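Local atomic coordinates of PHD-type domain-containing protein (Chaetomium thermophilum, PDB entry 6VHF), a protein that binds a zinc ion and, as the Cfp1 subunit, joins the H3K4 methyltransferase complex COMPASS through its RbBP5-interacting domain. Residues A[28-33]-A[64-69]; A[57-62]-A[136-141]. All coordinates share one frame; numbering follows the deposited sequence.

Contact 1 of 2, residues A[28-33]-A[64-69]; sequences RQMLQL and DTVGAA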
# COMPACT_ATOMS: atom_id res chain seq x y z
N ARG A 28 -3.37 -2.01 3.92
CA ARG A 28 -4.53 -1.74 4.75
C ARG A 28 -4.14 -0.92 5.97
O ARG A 28 -4.89 -0.05 6.40
CB ARG A 28 -5.21 -3.05 5.18
CG ARG A 28 -5.67 -3.91 4.00
CD ARG A 28 -6.74 -4.95 4.36
NE ARG A 28 -6.98 -5.81 3.20
CZ ARG A 28 -7.87 -5.55 2.24
NH1 ARG A 28 -8.59 -4.45 2.32
NH2 ARG A 28 -8.03 -6.38 1.19
N GLN A 29 -2.94 -1.16 6.52
CA GLN A 29 -2.44 -0.39 7.64
C GLN A 29 -2.05 1.02 7.23
O GLN A 29 -2.17 1.95 8.03
CB GLN A 29 -1.24 -1.08 8.27
CG GLN A 29 -1.60 -2.32 9.02
CD GLN A 29 -0.39 -3.08 9.48
OE1 GLN A 29 -0.33 -4.30 9.35
NE2 GLN A 29 0.60 -2.36 10.01
N MET A 30 -1.56 1.21 5.99
CA MET A 30 -1.39 2.57 5.51
C MET A 30 -2.73 3.30 5.46
O MET A 30 -2.82 4.49 5.80
CB MET A 30 -0.71 2.57 4.14
CG MET A 30 0.72 2.00 4.15
SD MET A 30 1.88 2.95 5.19
CE MET A 30 1.77 2.15 6.79
N LEU A 31 -3.80 2.59 5.10
CA LEU A 31 -5.11 3.23 5.12
C LEU A 31 -5.49 3.64 6.54
O LEU A 31 -6.06 4.71 6.74
CB LEU A 31 -6.17 2.34 4.49
CG LEU A 31 -5.97 2.18 2.98
CD1 LEU A 31 -6.82 1.05 2.38
CD2 LEU A 31 -6.23 3.50 2.26
N GLN A 32 -5.16 2.82 7.54
CA GLN A 32 -5.45 3.25 8.91
C GLN A 32 -4.61 4.46 9.29
O GLN A 32 -5.12 5.40 9.92
CB GLN A 32 -5.19 2.12 9.90
CG GLN A 32 -5.97 0.85 9.65
CD GLN A 32 -5.82 -0.12 10.81
OE1 GLN A 32 -4.91 -0.95 10.82
NE2 GLN A 32 -6.67 0.01 11.81
N LEU A 33 -3.33 4.44 8.94
CA LEU A 33 -2.46 5.59 9.21
C LEU A 33 -3.04 6.86 8.60
O LEU A 33 -3.11 7.91 9.25
CB LEU A 33 -1.07 5.32 8.66
CG LEU A 33 -0.04 6.44 8.76
CD1 LEU A 33 0.24 6.77 10.23
CD2 LEU A 33 1.25 6.06 8.02
N ASP A 64 4.92 9.74 5.24
CA ASP A 64 5.97 9.47 4.28
C ASP A 64 6.20 7.98 4.11
O ASP A 64 6.63 7.54 3.03
CB ASP A 64 7.26 10.18 4.70
CG ASP A 64 7.11 11.68 4.71
OD1 ASP A 64 6.05 12.18 4.25
OD2 ASP A 64 8.04 12.35 5.18
N THR A 65 5.93 7.19 5.16
CA THR A 65 5.91 5.73 5.03
C THR A 65 5.05 5.28 3.86
O THR A 65 5.40 4.34 3.15
CB THR A 65 5.39 5.12 6.33
OG1 THR A 65 6.09 5.70 7.43
CG2 THR A 65 5.63 3.63 6.35
N VAL A 66 3.91 5.95 3.65
CA VAL A 66 3.04 5.59 2.54
C VAL A 66 3.78 5.70 1.22
O VAL A 66 3.58 4.87 0.32
CB VAL A 66 1.76 6.46 2.56
CG1 VAL A 66 0.95 6.24 1.30
CG2 VAL A 66 0.95 6.16 3.78
N GLY A 67 4.67 6.68 1.10
CA GLY A 67 5.42 6.84 -0.14
C GLY A 67 6.30 5.64 -0.47
O GLY A 67 6.33 5.17 -1.60
N ALA A 68 7.04 5.14 0.53
CA ALA A 68 7.91 3.99 0.30
C ALA A 68 7.13 2.69 0.23
O ALA A 68 7.53 1.78 -0.50
CB ALA A 68 8.97 3.89 1.40
N ALA A 69 6.03 2.56 0.99
CA ALA A 69 5.16 1.40 0.82
C ALA A 69 4.63 1.33 -0.61
O ALA A 69 4.58 0.25 -1.21
CB ALA A 69 4.01 1.44 1.83
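M30 carries most of this contact and lays its sulfur against V66. The M30 SD atom sits 3.6 Å from V66 CG2. The two side chains slide past each other in opposite directions. M30 CB is 4.0 Å from V66 CG2. M30 CG rests on the methyl of A69, with CG and A69 CB 4.1 Å apart. T65 is crossed at about a right angle. Its CG2 lies 4.0 Å from M30 SD. The M30 chain makes this possible by bending at chi2 (-62°) and chi3 (91°), which brings SD onto V66 CG2 and sets CE near T65 CG2. L33 adds a looser touch, CD2 to V66 CG2 at 4.3 Å. No hydrogen bond joins the two segments. The hydroxyl of T65 is engaged outside them, on R62 O. With an alanine in place of M30, the methyls of V66, A69 and T65 would probably lose their shared apolar partner, and a gap would be likely to open between the helices. Segments 28-33 and 64-69 run nearly antiparallel (159°), their axes 10.2 Å apart at closest approach. Helix 141-177 completes the core: its V149 touches both V66 and L31, and its I153 touches L31. The contact thus joins helix 4-46 to the short helix 64-77 within a three-helix bundle.

Contact 2 of 2, residues A[57-62]-A[136-141]; sequences CGYDTR and KPHNGW. With ZN (zinc ion), chain B.
H138 does two jobs at once: its ND1 binds zinc at 2.2 Å, while one face of its ring stacks on Y59. The ring centroids are 3.9 Å apart and the planes differ by only 14°. Y59 CG lies anti to the backbone N (chi1 -174°), which carries the ring over H138. Y59 CD1 sits over the centre of the imidazole, and P137 CB over the rim of its opposite face. C57 SG lies at the imidazole edge and binds the zinc at 2.4 Å. Y59 N gives C57 SG a weak hydrogen bond. Y59 also turns its ring edge to the face of W141, the planes nearly perpendicular. Its CD2 is 3.6 Å from W141 CG, and its CB makes a CH-pi contact over the five-membered ring. W141 NE1 gives C57 O a fairly straight hydrogen bond of 3.1 Å (160° at the hydrogen). The oxygen is near the indole plane, the nitrogen above the carbonyl plane. A type II turn from H138 to W141 leads into helix 141-177. C130 and C135 complete the site. Three cysteines and one histidine around a single zinc make up the non-canonical monovalent zinc finger of Cfp1.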
# COMPACT_ATOMS: atom_id res chain seq x y z
N CYS A 57 -3.06 22.43 6.71
CA CYS A 57 -2.74 21.26 5.91
C CYS A 57 -3.00 19.97 6.68
O CYS A 57 -3.88 19.18 6.32
CB CYS A 57 -1.28 21.31 5.45
SG CYS A 57 -0.76 19.77 4.56
N GLY A 58 -2.26 19.76 7.77
CA GLY A 58 -2.52 18.64 8.66
C GLY A 58 -1.77 17.36 8.33
O GLY A 58 -1.89 16.39 9.07
N TYR A 59 -0.99 17.36 7.24
CA TYR A 59 -0.19 16.20 6.86
C TYR A 59 0.71 15.76 8.01
O TYR A 59 1.44 16.57 8.59
CB TYR A 59 0.65 16.56 5.63
CG TYR A 59 1.43 15.44 5.02
CD1 TYR A 59 2.75 15.21 5.39
CD2 TYR A 59 0.88 14.62 4.04
CE1 TYR A 59 3.49 14.20 4.83
CE2 TYR A 59 1.62 13.61 3.47
CZ TYR A 59 2.92 13.40 3.87
OH TYR A 59 3.68 12.38 3.31
N ASP A 60 0.63 14.48 8.35
CA ASP A 60 1.46 13.87 9.37
C ASP A 60 2.76 13.35 8.76
O ASP A 60 2.76 12.75 7.68
CB ASP A 60 0.70 12.73 10.04
CG ASP A 60 1.30 12.32 11.36
OD1 ASP A 60 2.47 11.88 11.38
OD2 ASP A 60 0.57 12.41 12.38
N THR A 61 3.88 13.56 9.48
CA THR A 61 5.19 13.16 8.98
C THR A 61 5.26 11.66 8.73
O THR A 61 6.01 11.22 7.85
CB THR A 61 6.27 13.55 9.98
OG1 THR A 61 6.09 14.91 10.39
CG2 THR A 61 7.66 13.40 9.37
N ARG A 62 4.52 10.88 9.51
CA ARG A 62 4.54 9.43 9.33
C ARG A 62 3.96 9.02 7.99
O ARG A 62 4.24 7.91 7.53
CB ARG A 62 3.77 8.76 10.46
CG ARG A 62 4.42 8.92 11.84
CD ARG A 62 3.46 8.48 12.92
NE ARG A 62 2.30 9.36 13.03
CZ ARG A 62 1.41 9.27 14.01
NH1 ARG A 62 1.55 8.34 14.93
NH2 ARG A 62 0.37 10.11 14.06
N LYS A 136 0.71 23.07 -0.55
CA LYS A 136 0.85 22.62 -1.93
C LYS A 136 1.79 21.43 -2.08
O LYS A 136 1.54 20.56 -2.92
CB LYS A 136 1.30 23.78 -2.83
CG LYS A 136 0.23 24.85 -3.05
CD LYS A 136 -1.17 24.25 -3.13
CE LYS A 136 -2.14 25.17 -3.84
NZ LYS A 136 -3.45 24.48 -4.05
N PRO A 137 2.89 21.35 -1.31
CA PRO A 137 3.64 20.08 -1.26
C PRO A 137 2.80 18.88 -0.82
O PRO A 137 3.08 17.75 -1.24
CB PRO A 137 4.76 20.38 -0.25
CG PRO A 137 4.97 21.84 -0.38
CD PRO A 137 3.64 22.45 -0.69
N HIS A 138 1.79 19.10 0.03
CA HIS A 138 0.89 18.05 0.50
C HIS A 138 -0.53 18.26 0.01
O HIS A 138 -1.47 17.70 0.58
CB HIS A 138 0.91 17.98 2.03
CG HIS A 138 2.28 17.92 2.63
ND1 HIS A 138 2.60 18.58 3.80
CD2 HIS A 138 3.40 17.28 2.25
CE1 HIS A 138 3.86 18.35 4.10
NE2 HIS A 138 4.37 17.56 3.17
N ASN A 139 -0.71 19.08 -1.02
CA ASN A 139 -2.02 19.44 -1.54
C ASN A 139 -2.89 18.20 -1.77
O ASN A 139 -2.53 17.31 -2.54
CB ASN A 139 -1.84 20.21 -2.85
CG ASN A 139 -3.15 20.72 -3.41
OD1 ASN A 139 -3.96 21.31 -2.69
ND2 ASN A 139 -3.37 20.47 -4.70
N GLY A 140 -4.04 18.17 -1.10
CA GLY A 140 -4.99 17.07 -1.26
C GLY A 140 -4.49 15.71 -0.81
O GLY A 140 -4.84 14.70 -1.43
N TRP A 141 -3.70 15.65 0.26
CA TRP A 141 -3.06 14.39 0.61
C TRP A 141 -4.09 13.33 1.03
O TRP A 141 -3.93 12.15 0.69
CB TRP A 141 -2.02 14.60 1.71
CG TRP A 141 -2.53 15.24 3.01
CD1 TRP A 141 -2.49 16.57 3.34
CD2 TRP A 141 -3.09 14.56 4.14
NE1 TRP A 141 -3.01 16.75 4.59
CE2 TRP A 141 -3.39 15.54 5.11
CE3 TRP A 141 -3.37 13.21 4.43
CZ2 TRP A 141 -3.95 15.22 6.35
CZ3 TRP A 141 -3.94 12.90 5.66
CH2 TRP A 141 -4.22 13.91 6.60
ZN ZN B . 1.51 20.43 4.05

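Overall arrangement
From the N terminus, helix 4-46 carries segment 28-33 well before its end. The chain then passes through the loop holding 57-62 and enters helix 64-77, where contact 1 closes a loop of 30 residues. Contact 2 starts inside that loop. It closes a longer one of 73 residues, which includes helix 64-77 and the unmodelled 84-121. The two contacts therefore cross, and their centres lie about 13 Å apart. They also touch: Y59 OH and D64 OD1 probably share a hydrogen bond at 2.6 Å, and L33 CD2 packs near R62 O. Contact 1 joins two bundle helices, while contact 2 ties the loop between helices 4-46 and 64-77 to the one leading into helix 141-177.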